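Uncharacterized protein LPG1670 (Legionella pneumophila subsp. pneumophila, PDB 5T2X) is of unknown function but folds as a single, mainly helical chain that belongs to the DUF5630 family. Local coordinates at residues R33-L38 with A63-I68; T45-T50 with D67-H72; L174-T179 with L198-I203; I203-S208 with E235-A240. One frame throughout, in Å; residues are numbered along the deposited sequence.

The four contacts form two pairs on opposite sides of the centre of an all-helical chain. Interactions 1 and 2, with centres about 9 Å apart, share helix 66-76: helix 31-40 and its successor, helix 43-52, both pack on its start, interaction 1 also on the 3-10 turn before it, and Leu38 touches Leu46 where the two contacts meet. Interactions 3 and 4, again about 9 Å between centres, share helix 191-207, which lies against helix 169-185 and then against helix 237-248. Along the chain the first pair closes before the second opens, and between the pairs the centres lie 34 to 41 Å apart. Each side has its own packing cluster, interactions 2 and 3 buried, 1 and 4 nearer the surface.

Interaction 1 of 4, residues R33-L38 with A63-I68; sequences RAKMLL and AEQADI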
loop_
_atom_site.group_PDB
_atom_site.type_symbol
_atom_site.label_atom_id
_atom_site.label_comp_id
_atom_site.label_asym_id
_atom_site.label_seq_id
_atom_site.Cartn_x
_atom_site.Cartn_y
_atom_site.Cartn_z
ATOM N N ARG A 33 -0.445 32.953 1.968
ATOM C CA ARG A 33 0.990 33.210 1.957
ATOM C C ARG A 33 1.772 31.982 2.412
ATOM O O ARG A 33 2.827 31.667 1.848
ATOM C CB ARG A 33 1.307 34.416 2.839
ATOM C CG ARG A 33 2.679 35.013 2.609
ATOM C CD ARG A 33 2.895 36.217 3.507
ATOM N NE ARG A 33 1.834 37.207 3.349
ATOM C CZ ARG A 33 1.702 38.285 4.114
ATOM N NH1 ARG A 33 2.564 38.513 5.094
ATOM N NH2 ARG A 33 0.706 39.135 3.900
ATOM N N ALA A 34 1.269 31.279 3.429
ATOM C CA ALA A 34 1.912 30.043 3.864
ATOM C C ALA A 34 1.810 28.965 2.795
ATOM O O ALA A 34 2.775 28.233 2.545
ATOM C CB ALA A 34 1.289 29.559 5.172
ATOM N N LYS A 35 0.646 28.855 2.152
ATOM C CA LYS A 35 0.479 27.900 1.063
ATOM C C LYS A 35 1.370 28.248 -0.121
ATOM O O LYS A 35 1.848 27.353 -0.827
ATOM C CB LYS A 35 -0.991 27.860 0.645
ATOM C CG LYS A 35 -1.333 26.850 -0.425
ATOM C CD LYS A 35 -2.838 26.795 -0.620
ATOM C CE LYS A 35 -3.216 25.893 -1.774
ATOM N NZ LYS A 35 -4.694 25.788 -1.924
HETATM N N MSE A 36 1.610 29.533 -0.343
HETATM C CA MSE A 36 2.475 29.998 -1.418
HETATM C C MSE A 36 3.926 29.576 -1.198
HETATM O O MSE A 36 4.612 29.164 -2.136
HETATM C CB MSE A 36 2.366 31.517 -1.529
HETATM C CG MSE A 36 3.442 32.189 -2.339
HETATM SE SE MSE A 36 3.279 34.117 -2.131
HETATM C CE MSE A 36 4.886 34.654 -3.096
ATOM N N LEU A 37 4.390 29.674 0.049
ATOM C CA LEU A 37 5.755 29.270 0.367
ATOM C C LEU A 37 5.890 27.754 0.429
ATOM O O LEU A 37 6.923 27.204 0.030
ATOM C CB LEU A 37 6.197 29.899 1.690
ATOM C CG LEU A 37 6.448 31.407 1.685
ATOM C CD1 LEU A 37 6.945 31.869 3.047
ATOM C CD2 LEU A 37 7.439 31.781 0.592
ATOM N N LEU A 38 4.860 27.065 0.930
ATOM C CA LEU A 38 4.902 25.607 0.989
ATOM C C LEU A 38 5.008 24.993 -0.400
ATOM O O LEU A 38 5.656 23.954 -0.570
ATOM C CB LEU A 38 3.664 25.077 1.714
ATOM C CG LEU A 38 3.652 25.239 3.237
ATOM C CD1 LEU A 38 2.248 25.045 3.785
ATOM C CD2 LEU A 38 4.620 24.260 3.881
ATOM N N ALA A 63 -8.580 20.162 3.608
ATOM C CA ALA A 63 -9.077 19.871 2.266
ATOM C C ALA A 63 -8.510 20.836 1.231
ATOM O O ALA A 63 -8.118 20.418 0.136
ATOM C CB ALA A 63 -10.604 19.908 2.252
ATOM N N GLU A 64 -8.458 22.129 1.557
ATOM C CA GLU A 64 -8.002 23.119 0.588
ATOM C C GLU A 64 -6.497 23.077 0.352
ATOM O O GLU A 64 -6.010 23.800 -0.523
ATOM C CB GLU A 64 -8.421 24.525 1.029
ATOM C CG GLU A 64 -7.957 24.925 2.422
ATOM C CD GLU A 64 -8.889 24.443 3.518
ATOM O OE1 GLU A 64 -9.887 23.761 3.201
ATOM O OE2 GLU A 64 -8.626 24.749 4.699
ATOM N N GLN A 65 -5.755 22.256 1.094
ATOM C CA GLN A 65 -4.321 22.100 0.890
ATOM C C GLN A 65 -3.971 20.822 0.139
ATOM O O GLN A 65 -2.785 20.520 -0.033
ATOM C CB GLN A 65 -3.586 22.142 2.231
ATOM C CG GLN A 65 -3.185 23.543 2.665
ATOM C CD GLN A 65 -4.378 24.448 2.898
ATOM O OE1 GLN A 65 -4.678 25.321 2.083
ATOM N NE2 GLN A 65 -5.062 24.248 4.018
ATOM N N ALA A 66 -4.976 20.074 -0.320
ATOM C CA ALA A 66 -4.730 18.845 -1.064
ATOM C C ALA A 66 -4.063 19.102 -2.410
ATOM O O ALA A 66 -3.383 18.210 -2.932
ATOM C CB ALA A 66 -6.045 18.087 -1.266
ATOM N N ASP A 67 -4.244 20.291 -2.989
ATOM C CA ASP A 67 -3.585 20.604 -4.253
ATOM C C ASP A 67 -2.074 20.700 -4.103
ATOM O O ASP A 67 -1.352 20.530 -5.093
ATOM C CB ASP A 67 -4.133 21.908 -4.825
ATOM C CG ASP A 67 -3.853 23.094 -3.929
ATOM O OD1 ASP A 67 -4.607 23.286 -2.954
ATOM O OD2 ASP A 67 -2.880 23.830 -4.199
ATOM N N ILE A 68 -1.584 20.984 -2.894
ATOM C CA ILE A 68 -0.146 20.971 -2.653
ATOM C C ILE A 68 0.422 19.588 -2.937
ATOM O O ILE A 68 1.480 19.448 -3.563
ATOM C CB ILE A 68 0.159 21.421 -1.212
ATOM C CG1 ILE A 68 -0.347 22.844 -0.971
ATOM C CG2 ILE A 68 1.651 21.314 -0.923
ATOM C CD1 ILE A 68 -0.102 23.347 0.437
#
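Lys35 of helix 31-40 reaches across to Glu64, Gln65, Asp67 and Ile68, where a short 3-10 segment (63-65) leads into helix 66-76 of this all-helical fold. The polar part rests on its ammonium group. NZ makes a salt bridge of 2.7 Å to Asp67 OD1, met on the syn side and 19° out of the carboxylate plane. The same nitrogen donates 2.8 Å to the backbone O of Glu64, so it is gripped by two acceptors. Those acceptors, Glu64 O and Asp67 OD1, lie close together, and the lysine charge probably eases their mutual repulsion. A long lysine suits the place, because its chain, extended from CG to NZ, carries the ammonium group to both. The backbones keep their distance, the CA atoms of Lys35 and Gln65 being 7.5 Å apart. The amide of Gln65 is held by its own bond from NE2 to the backbone O of Phe59, while its OE1 lies beside the lysine methylenes.

The apolar part lies beside that chain. Ile68 CD1, on a branch extended by chi2 of 179°, reaches helix 31-40. Leu38, buried also against helices 15-27 and 54-60, touches this methyl with its CB, and the lysine stem crosses it, Lys35 CG standing 3.8 Å from Ile68 CD1.

Interaction 2 of 4, residues T45-T50 with D67-H72; sequences TLIKYT and DIWRTH
Leu46 of helix 43-52 pushes one methyl, CD2, into a pocket formed by Ile68, Trp69 and His72 of helix 66-76. The methyl sits over a face of the indole, 4.2 Å from the centroid of the six-membered ring of Trp69 and 27° off its normal, a CH-pi contact. It also lies 3.6 Å from NE2 of the His72 ring, and 3.9 Å from CG2 of Ile68, the other branch from the one that reaches helix 31-40. Leucine suits this corner between the Trp69 face and the His72 ring, since a branched apolar side chain can touch both and Ile68. Its chi1 of 170° carries CG away from the backbone N and out toward the facing helix.

Around this centre, Ile47 CG1 and Thr50 CG2 meet the indole near its plane, at the edge, each 4.2 Å away: the former from Trp69 CZ3, the latter from CH2. Thr50 OG1 bonds back to the backbone O of Ile47, with CG2 turned to the indole. The indole is positioned in turn by NE1, which bonds to the backbone O of Cys60, and by Ser92 and Lys96 of helix 91-111. The axes of segments 45-50 and 67-72 pass 12.7 Å apart, their N-to-C directions 144° apart: a wide, roughly antiparallel helix pair of an all-alpha fold, its gap filled by leucine, isoleucine and tryptophan.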
loop_
_atom_site.group_PDB
_atom_site.type_symbol
_atom_site.label_atom_id
_atom_site.label_comp_id
_atom_site.label_asym_id
_atom_site.label_seq_id
_atom_site.Cartn_x
_atom_site.Cartn_y
_atom_site.Cartn_z
ATOM N N THR A 45 11.831 18.592 1.625
ATOM C CA THR A 45 11.723 19.588 2.686
ATOM C C THR A 45 10.282 19.736 3.161
ATOM O O THR A 45 10.036 19.908 4.362
ATOM C CB THR A 45 12.273 20.927 2.199
ATOM O OG1 THR A 45 13.595 20.738 1.678
ATOM C CG2 THR A 45 12.328 21.930 3.340
ATOM N N LEU A 46 9.320 19.670 2.236
ATOM C CA LEU A 46 7.913 19.761 2.616
ATOM C C LEU A 46 7.534 18.651 3.588
ATOM O O LEU A 46 6.929 18.904 4.636
ATOM C CB LEU A 46 7.027 19.707 1.371
ATOM C CG LEU A 46 5.522 19.548 1.619
ATOM C CD1 LEU A 46 4.953 20.757 2.349
ATOM C CD2 LEU A 46 4.775 19.306 0.315
ATOM N N ILE A 47 7.887 17.407 3.254
ATOM C CA ILE A 47 7.573 16.284 4.132
ATOM C C ILE A 47 8.293 16.434 5.466
ATOM O O ILE A 47 7.723 16.169 6.532
ATOM C CB ILE A 47 7.926 14.955 3.439
ATOM C CG1 ILE A 47 7.018 14.736 2.228
ATOM C CG2 ILE A 47 7.818 13.794 4.414
ATOM C CD1 ILE A 47 7.301 13.459 1.479
ATOM N N LYS A 48 9.551 16.875 5.428
ATOM C CA LYS A 48 10.309 17.062 6.660
ATOM C C LYS A 48 9.685 18.132 7.549
ATOM O O LYS A 48 9.754 18.030 8.780
ATOM C CB LYS A 48 11.757 17.410 6.323
ATOM C CG LYS A 48 12.671 17.553 7.523
ATOM C CD LYS A 48 14.123 17.448 7.095
ATOM C CE LYS A 48 15.036 18.093 8.112
ATOM N NZ LYS A 48 14.729 19.543 8.233
ATOM N N TYR A 49 9.067 19.155 6.954
ATOM C CA TYR A 49 8.409 20.178 7.763
ATOM C C TYR A 49 7.161 19.629 8.443
ATOM O O TYR A 49 6.884 19.963 9.601
ATOM C CB TYR A 49 8.056 21.395 6.906
ATOM C CG TYR A 49 9.216 22.327 6.627
ATOM C CD1 TYR A 49 10.520 21.965 6.939
ATOM C CD2 TYR A 49 9.001 23.578 6.063
ATOM C CE1 TYR A 49 11.581 22.819 6.683
ATOM C CE2 TYR A 49 10.053 24.439 5.807
ATOM C CZ TYR A 49 11.340 24.055 6.118
ATOM O OH TYR A 49 12.387 24.910 5.864
ATOM N N THR A 50 6.396 18.786 7.743
ATOM C CA THR A 50 5.198 18.210 8.345
ATOM C C THR A 50 5.542 17.283 9.504
ATOM O O THR A 50 4.722 17.094 10.409
ATOM C CB THR A 50 4.379 17.455 7.294
ATOM O OG1 THR A 50 5.140 16.349 6.790
ATOM C CG2 THR A 50 4.006 18.377 6.143
ATOM N N ASP A 67 -4.244 20.291 -2.989
ATOM C CA ASP A 67 -3.585 20.604 -4.253
ATOM C C ASP A 67 -2.074 20.700 -4.103
ATOM O O ASP A 67 -1.352 20.530 -5.093
ATOM C CB ASP A 67 -4.133 21.908 -4.825
ATOM C CG ASP A 67 -3.853 23.094 -3.929
ATOM O OD1 ASP A 67 -4.607 23.286 -2.954
ATOM O OD2 ASP A 67 -2.880 23.830 -4.199
ATOM N N ILE A 68 -1.584 20.984 -2.894
ATOM C CA ILE A 68 -0.146 20.971 -2.653
ATOM C C ILE A 68 0.422 19.588 -2.937
ATOM O O ILE A 68 1.480 19.448 -3.563
ATOM C CB ILE A 68 0.159 21.421 -1.212
ATOM C CG1 ILE A 68 -0.347 22.844 -0.971
ATOM C CG2 ILE A 68 1.651 21.314 -0.923
ATOM C CD1 ILE A 68 -0.102 23.347 0.437
ATOM N N TRP A 69 -0.284 18.544 -2.499
ATOM C CA TRP A 69 0.188 17.180 -2.695
ATOM C C TRP A 69 -0.050 16.698 -4.122
ATOM O O TRP A 69 0.768 15.949 -4.666
ATOM C CB TRP A 69 -0.488 16.246 -1.691
ATOM C CG TRP A 69 -0.285 16.670 -0.265
ATOM C CD1 TRP A 69 -1.201 17.266 0.552
ATOM C CD2 TRP A 69 0.916 16.540 0.506
ATOM N NE1 TRP A 69 -0.647 17.508 1.787
ATOM C CE2 TRP A 69 0.653 17.075 1.782
ATOM C CE3 TRP A 69 2.188 16.024 0.240
ATOM C CZ2 TRP A 69 1.613 17.105 2.792
ATOM C CZ3 TRP A 69 3.139 16.056 1.243
ATOM C CH2 TRP A 69 2.848 16.593 2.502
ATOM N N ARG A 70 -1.161 17.111 -4.741
ATOM C CA ARG A 70 -1.447 16.676 -6.105
ATOM C C ARG A 70 -0.405 17.191 -7.086
ATOM O O ARG A 70 -0.081 16.505 -8.062
ATOM C CB ARG A 70 -2.841 17.133 -6.532
ATOM C CG ARG A 70 -3.962 16.399 -5.831
ATOM C CD ARG A 70 -5.286 16.578 -6.551
ATOM N NE ARG A 70 -6.344 15.837 -5.873
ATOM C CZ ARG A 70 -7.061 16.323 -4.866
ATOM N NH1 ARG A 70 -6.835 17.552 -4.426
ATOM N NH2 ARG A 70 -8.003 15.582 -4.300
ATOM N N THR A 71 0.125 18.393 -6.849
ATOM C CA THR A 71 1.212 18.897 -7.680
ATOM C C THR A 71 2.423 17.976 -7.610
ATOM O O THR A 71 3.030 17.654 -8.638
ATOM C CB THR A 71 1.587 20.316 -7.251
ATOM O OG1 THR A 71 0.463 21.186 -7.444
ATOM C CG2 THR A 71 2.767 20.829 -8.064
ATOM N N HIS A 72 2.778 17.526 -6.403
ATOM C CA HIS A 72 3.883 16.584 -6.265
ATOM C C HIS A 72 3.520 15.218 -6.836
ATOM O O HIS A 72 4.371 14.539 -7.421
ATOM C CB HIS A 72 4.293 16.463 -4.799
ATOM C CG HIS A 72 4.944 17.694 -4.252
ATOM N ND1 HIS A 72 6.199 18.107 -4.643
ATOM C CD2 HIS A 72 4.516 18.601 -3.342
ATOM C CE1 HIS A 72 6.516 19.216 -4.000
ATOM N NE2 HIS A 72 5.511 19.537 -3.204
#

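Interaction 3 of 4, residues L174-T179 with L198-I203; sequences LLFYKT and LEALLI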
loop_
_atom_site.group_PDB
_atom_site.type_symbol
_atom_site.label_atom_id
_atom_site.label_comp_id
_atom_site.label_asym_id
_atom_site.label_seq_id
_atom_site.Cartn_x
_atom_site.Cartn_y
_atom_site.Cartn_z
ATOM N N LEU A 174 -4.981 -9.596 -3.546
ATOM C CA LEU A 174 -4.112 -10.493 -4.298
ATOM C C LEU A 174 -2.785 -10.704 -3.583
ATOM O O LEU A 174 -2.220 -11.804 -3.636
ATOM C CB LEU A 174 -3.884 -9.951 -5.710
ATOM C CG LEU A 174 -5.045 -10.145 -6.688
ATOM C CD1 LEU A 174 -4.677 -9.630 -8.070
ATOM C CD2 LEU A 174 -5.447 -11.610 -6.750
ATOM N N LEU A 175 -2.274 -9.669 -2.910
ATOM C CA LEU A 175 -1.066 -9.835 -2.110
ATOM C C LEU A 175 -1.314 -10.772 -0.933
ATOM O O LEU A 175 -0.490 -11.648 -0.646
ATOM C CB LEU A 175 -0.567 -8.474 -1.620
ATOM C CG LEU A 175 0.591 -8.498 -0.620
ATOM C CD1 LEU A 175 1.825 -9.140 -1.234
ATOM C CD2 LEU A 175 0.903 -7.094 -0.123
ATOM N N PHE A 176 -2.446 -10.599 -0.243
ATOM C CA PHE A 176 -2.806 -11.511 0.838
ATOM C C PHE A 176 -2.980 -12.931 0.318
ATOM O O PHE A 176 -2.575 -13.896 0.977
ATOM C CB PHE A 176 -4.086 -11.025 1.517
ATOM C CG PHE A 176 -4.400 -11.725 2.813
ATOM C CD1 PHE A 176 -5.125 -12.906 2.826
ATOM C CD2 PHE A 176 -3.986 -11.188 4.021
ATOM C CE1 PHE A 176 -5.421 -13.545 4.020
ATOM C CE2 PHE A 176 -4.280 -11.821 5.217
ATOM C CZ PHE A 176 -4.998 -13.001 5.216
ATOM N N TYR A 177 -3.578 -13.077 -0.865
ATOM C CA TYR A 177 -3.755 -14.399 -1.457
ATOM C C TYR A 177 -2.411 -15.045 -1.768
ATOM O O TYR A 177 -2.179 -16.214 -1.438
ATOM C CB TYR A 177 -4.621 -14.288 -2.716
ATOM C CG TYR A 177 -4.247 -15.241 -3.830
ATOM C CD1 TYR A 177 -4.631 -16.577 -3.791
ATOM C CD2 TYR A 177 -3.522 -14.800 -4.932
ATOM C CE1 TYR A 177 -4.291 -17.448 -4.812
ATOM C CE2 TYR A 177 -3.179 -15.663 -5.955
ATOM C CZ TYR A 177 -3.567 -16.984 -5.891
ATOM O OH TYR A 177 -3.226 -17.843 -6.910
ATOM N N LYS A 178 -1.506 -14.294 -2.400
ATOM C CA LYS A 178 -0.190 -14.837 -2.716
ATOM C C LYS A 178 0.624 -15.101 -1.456
ATOM O O LYS A 178 1.414 -16.052 -1.418
ATOM C CB LYS A 178 0.561 -13.885 -3.647
ATOM C CG LYS A 178 1.836 -14.469 -4.233
ATOM C CD LYS A 178 1.538 -15.720 -5.047
ATOM C CE LYS A 178 2.811 -16.339 -5.603
ATOM N NZ LYS A 178 2.527 -17.553 -6.418
ATOM N N THR A 179 0.447 -14.279 -0.420
ATOM C CA THR A 179 1.167 -14.503 0.829
ATOM C C THR A 179 0.726 -15.802 1.492
ATOM O O THR A 179 1.554 -16.539 2.040
ATOM C CB THR A 179 0.963 -13.315 1.771
ATOM O OG1 THR A 179 1.459 -12.122 1.151
ATOM C CG2 THR A 179 1.697 -13.536 3.086
ATOM N N LEU A 198 -7.898 -18.780 -0.803
ATOM C CA LEU A 198 -9.058 -18.797 -1.688
ATOM C C LEU A 198 -9.999 -17.638 -1.383
ATOM O O LEU A 198 -10.479 -16.958 -2.297
ATOM C CB LEU A 198 -9.792 -20.133 -1.563
ATOM C CG LEU A 198 -11.097 -20.271 -2.348
ATOM C CD1 LEU A 198 -10.846 -20.124 -3.840
ATOM C CD2 LEU A 198 -11.771 -21.600 -2.042
ATOM N N GLU A 199 -10.274 -17.399 -0.098
ATOM C CA GLU A 199 -11.183 -16.321 0.278
ATOM C C GLU A 199 -10.663 -14.972 -0.199
ATOM O O GLU A 199 -11.410 -14.174 -0.776
ATOM C CB GLU A 199 -11.389 -16.318 1.792
ATOM C CG GLU A 199 -12.258 -15.180 2.299
ATOM C CD GLU A 199 -12.434 -15.212 3.804
ATOM O OE1 GLU A 199 -12.148 -16.263 4.414
ATOM O OE2 GLU A 199 -12.856 -14.187 4.379
ATOM N N ALA A 200 -9.374 -14.703 0.025
ATOM C CA ALA A 200 -8.793 -13.443 -0.430
ATOM C C ALA A 200 -8.771 -13.360 -1.950
ATOM O O ALA A 200 -8.940 -12.275 -2.518
ATOM C CB ALA A 200 -7.385 -13.277 0.137
ATOM N N LEU A 201 -8.559 -14.492 -2.624
ATOM C CA LEU A 201 -8.571 -14.491 -4.084
ATOM C C LEU A 201 -9.965 -14.193 -4.621
ATOM O O LEU A 201 -10.115 -13.447 -5.596
ATOM C CB LEU A 201 -8.064 -15.832 -4.612
ATOM C CG LEU A 201 -8.045 -16.018 -6.131
ATOM C CD1 LEU A 201 -7.210 -14.937 -6.797
ATOM C CD2 LEU A 201 -7.517 -17.400 -6.485
ATOM N N LEU A 202 -10.998 -14.762 -3.995
ATOM C CA LEU A 202 -12.364 -14.490 -4.429
ATOM C C LEU A 202 -12.746 -13.037 -4.176
ATOM O O LEU A 202 -13.387 -12.402 -5.023
ATOM C CB LEU A 202 -13.339 -15.434 -3.723
ATOM C CG LEU A 202 -13.189 -16.926 -4.032
ATOM C CD1 LEU A 202 -14.168 -17.752 -3.213
ATOM C CD2 LEU A 202 -13.376 -17.188 -5.515
ATOM N N ILE A 203 -12.361 -12.492 -3.020
ATOM C CA ILE A 203 -12.658 -11.093 -2.723
ATOM C C ILE A 203 -11.967 -10.179 -3.726
ATOM O O ILE A 203 -12.543 -9.182 -4.178
ATOM C CB ILE A 203 -12.258 -10.755 -1.275
ATOM C CG1 ILE A 203 -13.092 -11.571 -0.287
ATOM C CG2 ILE A 203 -12.430 -9.267 -1.005
ATOM C CD1 ILE A 203 -12.673 -11.389 1.157
#
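Ala200 of helix 191-207 and Tyr177 of helix 169-185 mark where the two segments come nearest, their CA atoms 5.2 Å apart. These consecutive helices form an alpha-hairpin: the axes of segments 174-179 and 198-203 pass 7.9 Å apart, their N-to-C directions 157° apart, nearly antiparallel. Such closeness needs a small residue: the methyl of Ala200 fits beside the backbone of Tyr177 and touches Phe176, with CB 3.5 Å from Phe176 CD1.

Next to it, Tyr177 and Leu201 run side by side in the same direction. Methyl CD1 of Leu201 stands 4.0 Å from the centroid of the Tyr177 ring and only 4° off its normal, a CH-pi contact over the middle of the face. The same leucine covers that face further, CB lying 3.6 Å from Tyr177 CD1 and CD2 3.6 Å from CE1.

Against this close packing, the far end is looser, a single methyl pair in which Leu174 CD2 meets Leu201 CD1 at 3.8 Å. Residues Phe176 and Tyr177 are only partly buried, whereas Leu201 is covered further by Trp237 and Ile241 of helix 237-248. Across the segments the touching groups are methyls, methylenes and aromatic carbons, which implies that cohesion here comes from burial and close fit, not from polar bonds.

Interaction 4 of 4, residues I203-S208 with E235-A240; sequences IARKLS and ESWDKA
The C-terminal turn of helix 191-207 faces the first turn of helix 237-248, with the CA atoms of Arg205 and Trp237 7.3 Å apart. This is a helix-to-helix surface contact in an all-helical fold, and Ser236 occupies the N-cap position of the second helix. Its centre is Arg205 laid along the indole of Trp237, the two side chains running antiparallel and overlapping face on. A chi1 of -171° directs the arginine chain over the ring, and the extended chi2 and chi3 keep its methylenes flat against one face. CB stands 3.7 Å from the centroid of the six-membered ring, a CH-pi contact, and CG lies above the middle of the indole. Beyond them the guanidinium, only 6° from parallel to the ring plane, rests with its own face over Trp237 CB. A flat, long arginine thus suits a flat tryptophan, combining apolar cover with a charged end.

Round the six-membered ring, Ala204 leaves room for CH2, its CB 4.1 Å away, and Ser208 brings CB to within 4.1 Å of CZ2. Ser208 OG is turned back to bond the backbone O of Arg205, in the carbonyl plane on a lone pair. Leu201, one turn earlier, also touches Trp237.

At the solvent edge Asp238 completes the contact: Arg205 NH1 makes a 2.8 Å salt bridge to Asp238 OD1, reached from above the carboxylate plane.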
loop_
_atom_site.group_PDB
_atom_site.type_symbol
_atom_site.label_atom_id
_atom_site.label_comp_id
_atom_site.label_asym_id
_atom_site.label_seq_id
_atom_site.Cartn_x
_atom_site.Cartn_y
_atom_site.Cartn_z
ATOM N N ILE A 203 -12.361 -12.492 -3.020
ATOM C CA ILE A 203 -12.658 -11.093 -2.723
ATOM C C ILE A 203 -11.967 -10.179 -3.726
ATOM O O ILE A 203 -12.543 -9.182 -4.178
ATOM C CB ILE A 203 -12.258 -10.755 -1.275
ATOM C CG1 ILE A 203 -13.092 -11.571 -0.287
ATOM C CG2 ILE A 203 -12.430 -9.267 -1.005
ATOM C CD1 ILE A 203 -12.673 -11.389 1.157
ATOM N N ALA A 204 -10.729 -10.511 -4.100
ATOM C CA ALA A 204 -10.006 -9.698 -5.073
ATOM C C ALA A 204 -10.737 -9.656 -6.408
ATOM O O ALA A 204 -10.744 -8.622 -7.088
ATOM C CB ALA A 204 -8.587 -10.236 -5.254
ATOM N N ARG A 205 -11.364 -10.766 -6.800
ATOM C CA ARG A 205 -12.114 -10.776 -8.050
ATOM C C ARG A 205 -13.406 -9.980 -7.920
ATOM O O ARG A 205 -13.752 -9.196 -8.812
ATOM C CB ARG A 205 -12.408 -12.214 -8.474
ATOM C CG ARG A 205 -12.987 -12.335 -9.872
ATOM C CD ARG A 205 -13.246 -13.787 -10.234
ATOM N NE ARG A 205 -13.582 -13.946 -11.646
ATOM C CZ ARG A 205 -13.878 -15.108 -12.218
ATOM N NH1 ARG A 205 -13.886 -16.223 -11.498
ATOM N NH2 ARG A 205 -14.169 -15.156 -13.512
ATOM N N LYS A 206 -14.125 -10.156 -6.807
ATOM C CA LYS A 206 -15.385 -9.455 -6.590
ATOM C C LYS A 206 -15.204 -7.949 -6.442
ATOM O O LYS A 206 -16.184 -7.207 -6.561
ATOM C CB LYS A 206 -16.086 -10.021 -5.354
ATOM C CG LYS A 206 -16.481 -11.479 -5.505
ATOM C CD LYS A 206 -17.063 -12.049 -4.225
ATOM C CE LYS A 206 -17.459 -13.503 -4.423
ATOM N NZ LYS A 206 -18.444 -13.653 -5.532
ATOM N N LEU A 207 -13.985 -7.482 -6.180
ATOM C CA LEU A 207 -13.707 -6.055 -6.109
ATOM C C LEU A 207 -13.113 -5.502 -7.395
ATOM O O LEU A 207 -13.037 -4.280 -7.546
ATOM C CB LEU A 207 -12.751 -5.754 -4.945
ATOM C CG LEU A 207 -13.223 -6.073 -3.526
ATOM C CD1 LEU A 207 -12.140 -5.725 -2.517
ATOM C CD2 LEU A 207 -14.514 -5.339 -3.204
ATOM N N SER A 208 -12.711 -6.367 -8.329
ATOM C CA SER A 208 -11.948 -5.947 -9.499
ATOM C C SER A 208 -12.728 -5.039 -10.443
ATOM O O SER A 208 -12.117 -4.443 -11.336
ATOM C CB SER A 208 -11.453 -7.177 -10.263
ATOM O OG SER A 208 -12.537 -7.993 -10.670
ATOM N N GLU A 235 -2.522 -15.578 -14.062
ATOM C CA GLU A 235 -2.760 -15.912 -15.461
ATOM C C GLU A 235 -4.213 -15.660 -15.818
ATOM O O GLU A 235 -4.519 -14.924 -16.758
ATOM C CB GLU A 235 -2.395 -17.370 -15.740
ATOM N N SER A 236 -5.105 -16.282 -15.053
ATOM C CA SER A 236 -6.536 -16.131 -15.251
ATOM C C SER A 236 -7.237 -16.321 -13.915
ATOM O O SER A 236 -6.753 -17.048 -13.043
ATOM C CB SER A 236 -7.075 -17.130 -16.280
ATOM O OG SER A 236 -8.484 -17.033 -16.393
ATOM N N TRP A 237 -8.382 -15.653 -13.767
ATOM C CA TRP A 237 -9.160 -15.754 -12.536
ATOM C C TRP A 237 -9.564 -17.199 -12.256
ATOM O O TRP A 237 -9.245 -17.753 -11.199
ATOM C CB TRP A 237 -10.395 -14.854 -12.621
ATOM C CG TRP A 237 -10.118 -13.392 -12.413
ATOM C CD1 TRP A 237 -10.287 -12.385 -13.321
ATOM C CD2 TRP A 237 -9.632 -12.774 -11.216
ATOM N NE1 TRP A 237 -9.935 -11.180 -12.761
ATOM C CE2 TRP A 237 -9.528 -11.392 -11.470
ATOM C CE3 TRP A 237 -9.270 -13.258 -9.954
ATOM C CZ2 TRP A 237 -9.080 -10.489 -10.508
ATOM C CZ3 TRP A 237 -8.826 -12.361 -9.003
ATOM C CH2 TRP A 237 -8.734 -10.993 -9.284
ATOM N N ASP A 238 -10.275 -17.826 -13.199
ATOM C CA ASP A 238 -10.735 -19.197 -12.989
ATOM C C ASP A 238 -9.573 -20.172 -12.871
ATOM O O ASP A 238 -9.663 -21.155 -12.127
ATOM C CB ASP A 238 -11.669 -19.619 -14.123
ATOM C CG ASP A 238 -12.958 -18.824 -14.138
ATOM O OD1 ASP A 238 -13.456 -18.479 -13.045
ATOM O OD2 ASP A 238 -13.472 -18.545 -15.242
ATOM N N LYS A 239 -8.477 -19.922 -13.590
ATOM C CA LYS A 239 -7.301 -20.778 -13.469
ATOM C C LYS A 239 -6.698 -20.696 -12.072
ATOM O O LYS A 239 -6.327 -21.719 -11.485
ATOM C CB LYS A 239 -6.264 -20.394 -14.523
ATOM C CG LYS A 239 -6.677 -20.695 -15.954
ATOM C CD LYS A 239 -6.353 -22.129 -16.336
ATOM C CE LYS A 239 -6.473 -22.334 -17.837
ATOM N NZ LYS A 239 -5.801 -23.587 -18.278
ATOM N N ALA A 240 -6.594 -19.483 -11.520
ATOM C CA ALA A 240 -6.016 -19.323 -10.190
ATOM C C ALA A 240 -6.944 -19.870 -9.113
ATOM O O ALA A 240 -6.482 -20.464 -8.131
ATOM C CB ALA A 240 -5.700 -17.850 -9.929
#